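Local coordinates for protein syndapin (Drosophila melanogaster, PDB 3I2W) that probably acts in endocytosis, binding phospholipid membranes through its dimeric EFC/F-BAR domain and regulating the internalization of plasma membrane proteins, at residues E38-S49 with S76-K87. Numbering follows the deposited sequence.
Sequences EKGYAKSLRTWS and SERISDVHMKIK
Segments 38-49 and 76-87 of the long F-BAR helices 11-58 and 63-105 form an antiparallel helix pair, the axes of these segments approaching to 8.2 Å with 157° between their directions, in the helical bundle through which two subunits dimerise. They come nearest where A42 meets S80: the methyl CB of A42 rests 3.7 Å from S80 CB, small residues that let the backbones close in. On the dimer side, the Y41 ring turns its edge to the face of H83 in a T-shaped stack, planes at 88°, with Y41 CD2 over the centre of the imidazole. H83 ND1 donates in its own ring plane to I79 O one turn back, which helps to set the rotation of the imidazole. The hydroxyl of Y41 bonds to E38 of the second subunit, whose own Y41 stacks on this one, while E38 of this chain pairs with R34. L45 lays CD1 over one face of the Y41 ring, near its rim, and packs it 3.9 Å from I79 CG2. On the other flank R46 reaches across, extended from CG to NE. Its NE points at S80 OG, 2.8 Å away, nearly straight at 164° and close to the guanidinium plane; NH2 makes a salt bridge to D81 OD1 at 2.7 Å, weak as a hydrogen bond because its N-H points well off the oxygen, with the carboxylate turned steeply against the guanidinium. A methionine in place of R46 would probably leave D81 without this opposite charge and S80 OG without its cross-helix donor. S80 OG itself donates to E77 O. Beyond it, S49 OG donates to E77 OE1 from above the carboxylate plane, 3.1 Å away.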
loop_
_atom_site.group_PDB
_atom_site.type_symbol
_atom_site.label_atom_id
_atom_site.label_comp_id
_atom_site.label_asym_id
_atom_site.label_seq_id
_atom_site.Cartn_x
_atom_site.Cartn_y
_atom_site.Cartn_z
ATOM N N GLU B 38 2.189 4.213 -0.327
ATOM C CA GLU B 38 3.254 3.920 0.614
ATOM C C GLU B 38 3.269 4.985 1.691
ATOM O O GLU B 38 3.388 4.644 2.856
ATOM C CB GLU B 38 4.604 3.721 -0.056
ATOM C CG GLU B 38 4.544 2.859 -1.319
ATOM C CD GLU B 38 4.589 1.394 -1.011
ATOM O OE1 GLU B 38 5.425 1.028 -0.209
ATOM O OE2 GLU B 38 3.814 0.590 -1.560
ATOM N N LYS B 39 3.105 6.252 1.311
ATOM C CA LYS B 39 2.922 7.362 2.276
ATOM C C LYS B 39 1.831 6.988 3.226
ATOM O O LYS B 39 1.996 7.141 4.394
ATOM C CB LYS B 39 2.482 8.647 1.557
ATOM C CG LYS B 39 2.770 9.958 2.257
ATOM C CD LYS B 39 1.944 11.166 1.681
ATOM C CE LYS B 39 2.369 12.517 2.354
ATOM N NZ LYS B 39 3.912 12.714 2.396
ATOM N N GLY B 40 0.722 6.453 2.729
ATOM C CA GLY B 40 -0.455 6.214 3.536
ATOM C C GLY B 40 -0.248 5.116 4.565
ATOM O O GLY B 40 -0.859 5.150 5.617
ATOM N N TYR B 41 0.584 4.127 4.254
ATOM C CA TYR B 41 0.756 3.000 5.107
ATOM C C TYR B 41 1.592 3.532 6.247
ATOM O O TYR B 41 1.261 3.347 7.406
ATOM C CB TYR B 41 1.471 1.872 4.334
ATOM C CG TYR B 41 2.004 0.631 5.102
ATOM C CD1 TYR B 41 1.266 -0.004 6.102
ATOM C CD2 TYR B 41 3.225 0.083 4.778
ATOM C CE1 TYR B 41 1.762 -1.129 6.789
ATOM C CE2 TYR B 41 3.734 -1.059 5.444
ATOM C CZ TYR B 41 3.000 -1.642 6.456
ATOM O OH TYR B 41 3.481 -2.783 7.064
ATOM N N ALA B 42 2.675 4.213 5.899
ATOM C CA ALA B 42 3.628 4.756 6.864
ATOM C C ALA B 42 2.913 5.743 7.770
ATOM O O ALA B 42 3.062 5.768 8.965
ATOM C CB ALA B 42 4.763 5.441 6.127
ATOM N N LYS B 43 2.107 6.576 7.161
ATOM C CA LYS B 43 1.375 7.501 7.934
ATOM C C LYS B 43 0.465 6.695 8.947
ATOM O O LYS B 43 0.388 7.060 10.103
ATOM C CB LYS B 43 0.673 8.441 6.954
ATOM C CG LYS B 43 -0.244 9.474 7.533
ATOM C CD LYS B 43 0.457 10.840 7.660
ATOM C CE LYS B 43 -0.326 11.789 8.644
ATOM N NZ LYS B 43 0.149 11.626 10.114
ATOM N N SER B 44 -0.170 5.600 8.545
ATOM C CA SER B 44 -1.044 4.857 9.459
ATOM C C SER B 44 -0.289 4.246 10.596
ATOM O O SER B 44 -0.745 4.245 11.746
ATOM C CB SER B 44 -1.773 3.716 8.782
ATOM O OG SER B 44 -2.814 4.219 7.996
ATOM N N LEU B 45 0.854 3.695 10.255
ATOM C CA LEU B 45 1.720 3.105 11.199
ATOM C C LEU B 45 2.120 4.109 12.258
ATOM O O LEU B 45 2.243 3.776 13.411
ATOM C CB LEU B 45 2.982 2.569 10.496
ATOM C CG LEU B 45 2.789 1.271 9.739
ATOM C CD1 LEU B 45 4.012 0.957 8.979
ATOM C CD2 LEU B 45 2.435 0.118 10.623
ATOM N N ARG B 46 2.430 5.308 11.863
ATOM C CA ARG B 46 2.942 6.247 12.790
ATOM C C ARG B 46 1.785 6.700 13.735
ATOM O O ARG B 46 1.955 6.895 14.929
ATOM C CB ARG B 46 3.532 7.400 12.006
ATOM C CG ARG B 46 4.994 7.204 11.739
ATOM C CD ARG B 46 5.492 8.259 10.733
ATOM N NE ARG B 46 6.737 7.874 10.042
ATOM C CZ ARG B 46 7.460 8.668 9.242
ATOM N NH1 ARG B 46 7.086 9.917 8.969
ATOM N NH2 ARG B 46 8.568 8.206 8.707
ATOM N N THR B 47 0.595 6.855 13.183
ATOM C CA THR B 47 -0.517 7.266 13.973
ATOM C C THR B 47 -0.725 6.209 15.054
ATOM O O THR B 47 -0.965 6.531 16.194
ATOM C CB THR B 47 -1.704 7.368 13.040
ATOM O OG1 THR B 47 -1.309 8.247 12.014
ATOM C CG2 THR B 47 -2.928 7.916 13.700
ATOM N N TRP B 48 -0.589 4.953 14.661
ATOM C CA TRP B 48 -0.858 3.846 15.501
ATOM C C TRP B 48 0.138 3.836 16.610
ATOM O O TRP B 48 -0.198 3.709 17.783
ATOM C CB TRP B 48 -0.689 2.585 14.672
ATOM C CG TRP B 48 -0.852 1.311 15.391
ATOM C CD1 TRP B 48 -2.000 0.762 15.791
ATOM C CD2 TRP B 48 0.176 0.384 15.721
ATOM N NE1 TRP B 48 -1.767 -0.469 16.385
ATOM C CE2 TRP B 48 -0.427 -0.716 16.329
ATOM C CE3 TRP B 48 1.546 0.367 15.529
ATOM C CZ2 TRP B 48 0.286 -1.801 16.770
ATOM C CZ3 TRP B 48 2.254 -0.728 15.959
ATOM C CH2 TRP B 48 1.624 -1.791 16.575
ATOM N N SER B 49 1.389 3.940 16.230
ATOM C CA SER B 49 2.416 3.932 17.166
ATOM C C SER B 49 2.325 5.121 18.135
ATOM O O SER B 49 2.744 5.020 19.258
ATOM C CB SER B 49 3.681 3.996 16.405
ATOM O OG SER B 49 4.679 4.336 17.320
ATOM N N SER B 76 7.433 -0.502 14.000
ATOM C CA SER B 76 6.582 0.086 13.045
ATOM C C SER B 76 7.129 1.469 12.673
ATOM O O SER B 76 6.711 2.068 11.682
ATOM C CB SER B 76 5.199 0.201 13.656
ATOM O OG SER B 76 5.208 1.181 14.690
ATOM N N GLU B 77 8.029 2.015 13.475
ATOM C CA GLU B 77 8.487 3.334 13.139
ATOM C C GLU B 77 9.553 3.246 12.061
ATOM O O GLU B 77 9.559 3.991 11.084
ATOM C CB GLU B 77 8.874 4.141 14.387
ATOM C CG GLU B 77 7.656 4.994 14.788
ATOM C CD GLU B 77 7.769 5.840 16.070
ATOM O OE1 GLU B 77 6.717 6.486 16.406
ATOM O OE2 GLU B 77 8.854 5.874 16.744
ATOM N N ARG B 78 10.411 2.267 12.237
ATOM C CA ARG B 78 11.457 1.982 11.333
ATOM C C ARG B 78 10.845 1.490 10.021
ATOM O O ARG B 78 11.387 1.740 8.952
ATOM C CB ARG B 78 12.350 0.895 11.933
ATOM C CG ARG B 78 13.160 1.252 13.192
ATOM C CD ARG B 78 14.574 1.813 12.902
ATOM N NE ARG B 78 15.261 2.106 14.173
ATOM C CZ ARG B 78 14.846 2.987 15.100
ATOM N NH1 ARG B 78 13.734 3.709 14.919
ATOM N NH2 ARG B 78 15.560 3.143 16.207
ATOM N N ILE B 79 9.702 0.812 10.093
ATOM C CA ILE B 79 9.110 0.296 8.884
ATOM C C ILE B 79 8.570 1.475 8.092
ATOM O O ILE B 79 8.757 1.549 6.840
ATOM C CB ILE B 79 8.003 -0.724 9.127
ATOM C CG1 ILE B 79 8.594 -2.066 9.513
ATOM C CG2 ILE B 79 7.217 -0.916 7.842
ATOM C CD1 ILE B 79 9.379 -2.631 8.408
ATOM N N SER B 80 7.924 2.390 8.816
ATOM C CA SER B 80 7.344 3.529 8.205
ATOM C C SER B 80 8.423 4.348 7.502
ATOM O O SER B 80 8.187 4.907 6.449
ATOM C CB SER B 80 6.599 4.398 9.225
ATOM O OG SER B 80 7.510 5.191 9.959
ATOM N N ASP B 81 9.608 4.439 8.060
ATOM C CA ASP B 81 10.624 5.166 7.357
ATOM C C ASP B 81 10.980 4.498 6.029
ATOM O O ASP B 81 11.055 5.155 4.943
ATOM C CB ASP B 81 11.865 5.222 8.179
ATOM C CG ASP B 81 11.699 6.039 9.423
ATOM O OD1 ASP B 81 10.741 6.872 9.497
ATOM O OD2 ASP B 81 12.544 5.810 10.339
ATOM N N VAL B 82 11.247 3.210 6.092
ATOM C CA VAL B 82 11.404 2.494 4.860
ATOM C C VAL B 82 10.311 2.931 3.878
ATOM O O VAL B 82 10.599 3.304 2.741
ATOM C CB VAL B 82 11.349 0.991 5.101
ATOM C CG1 VAL B 82 11.017 0.233 3.827
ATOM C CG2 VAL B 82 12.637 0.554 5.742
ATOM N N HIS B 83 9.055 2.902 4.290
ATOM C CA HIS B 83 8.092 3.181 3.254
ATOM C C HIS B 83 8.088 4.648 2.813
ATOM O O HIS B 83 7.783 4.891 1.668
ATOM C CB HIS B 83 6.708 2.622 3.558
ATOM C CG HIS B 83 6.612 1.137 3.409
ATOM N ND1 HIS B 83 7.162 0.258 4.319
ATOM C CD2 HIS B 83 6.031 0.375 2.460
ATOM C CE1 HIS B 83 6.956 -0.982 3.920
ATOM N NE2 HIS B 83 6.259 -0.932 2.797
HETATM N N MSE B 84 8.485 5.601 3.666
HETATM C CA MSE B 84 8.570 7.009 3.287
HETATM C C MSE B 84 9.647 7.240 2.274
HETATM O O MSE B 84 9.544 8.123 1.444
HETATM C CB MSE B 84 8.881 7.890 4.470
HETATM C CG MSE B 84 7.649 8.330 5.268
HETATM SE SE MSE B 84 6.111 9.098 4.256
HETATM C CE MSE B 84 6.322 11.013 4.698
ATOM N N LYS B 85 10.699 6.441 2.364
ATOM C CA LYS B 85 11.846 6.558 1.525
ATOM C C LYS B 85 11.481 5.972 0.188
ATOM O O LYS B 85 12.000 6.405 -0.824
ATOM C CB LYS B 85 13.004 5.778 2.137
ATOM C CG LYS B 85 14.312 6.543 2.148
ATOM C CD LYS B 85 15.554 5.636 1.884
ATOM C CE LYS B 85 15.828 5.465 0.355
ATOM N NZ LYS B 85 17.067 4.703 -0.020
ATOM N N ILE B 86 10.606 4.985 0.137
ATOM C CA ILE B 86 10.153 4.506 -1.138
ATOM C C ILE B 86 9.261 5.581 -1.751
ATOM O O ILE B 86 9.380 5.935 -2.912
ATOM C CB ILE B 86 9.376 3.228 -1.009
ATOM C CG1 ILE B 86 10.239 2.160 -0.378
ATOM C CG2 ILE B 86 8.957 2.729 -2.355
ATOM C CD1 ILE B 86 9.509 0.882 -0.242
ATOM N N LYS B 87 8.379 6.150 -0.967
ATOM C CA LYS B 87 7.611 7.290 -1.460
ATOM C C LYS B 87 8.523 8.382 -2.030
ATOM O O LYS B 87 8.233 9.006 -3.048
ATOM C CB LYS B 87 6.765 7.836 -0.325
ATOM C CG LYS B 87 5.957 8.990 -0.739
ATOM C CD LYS B 87 6.428 10.246 -0.074
ATOM C CE LYS B 87 5.939 11.435 -0.863
ATOM N NZ LYS B 87 6.292 12.643 -0.065
HETATM O O HOH W 1 4.644 7.226 15.410
#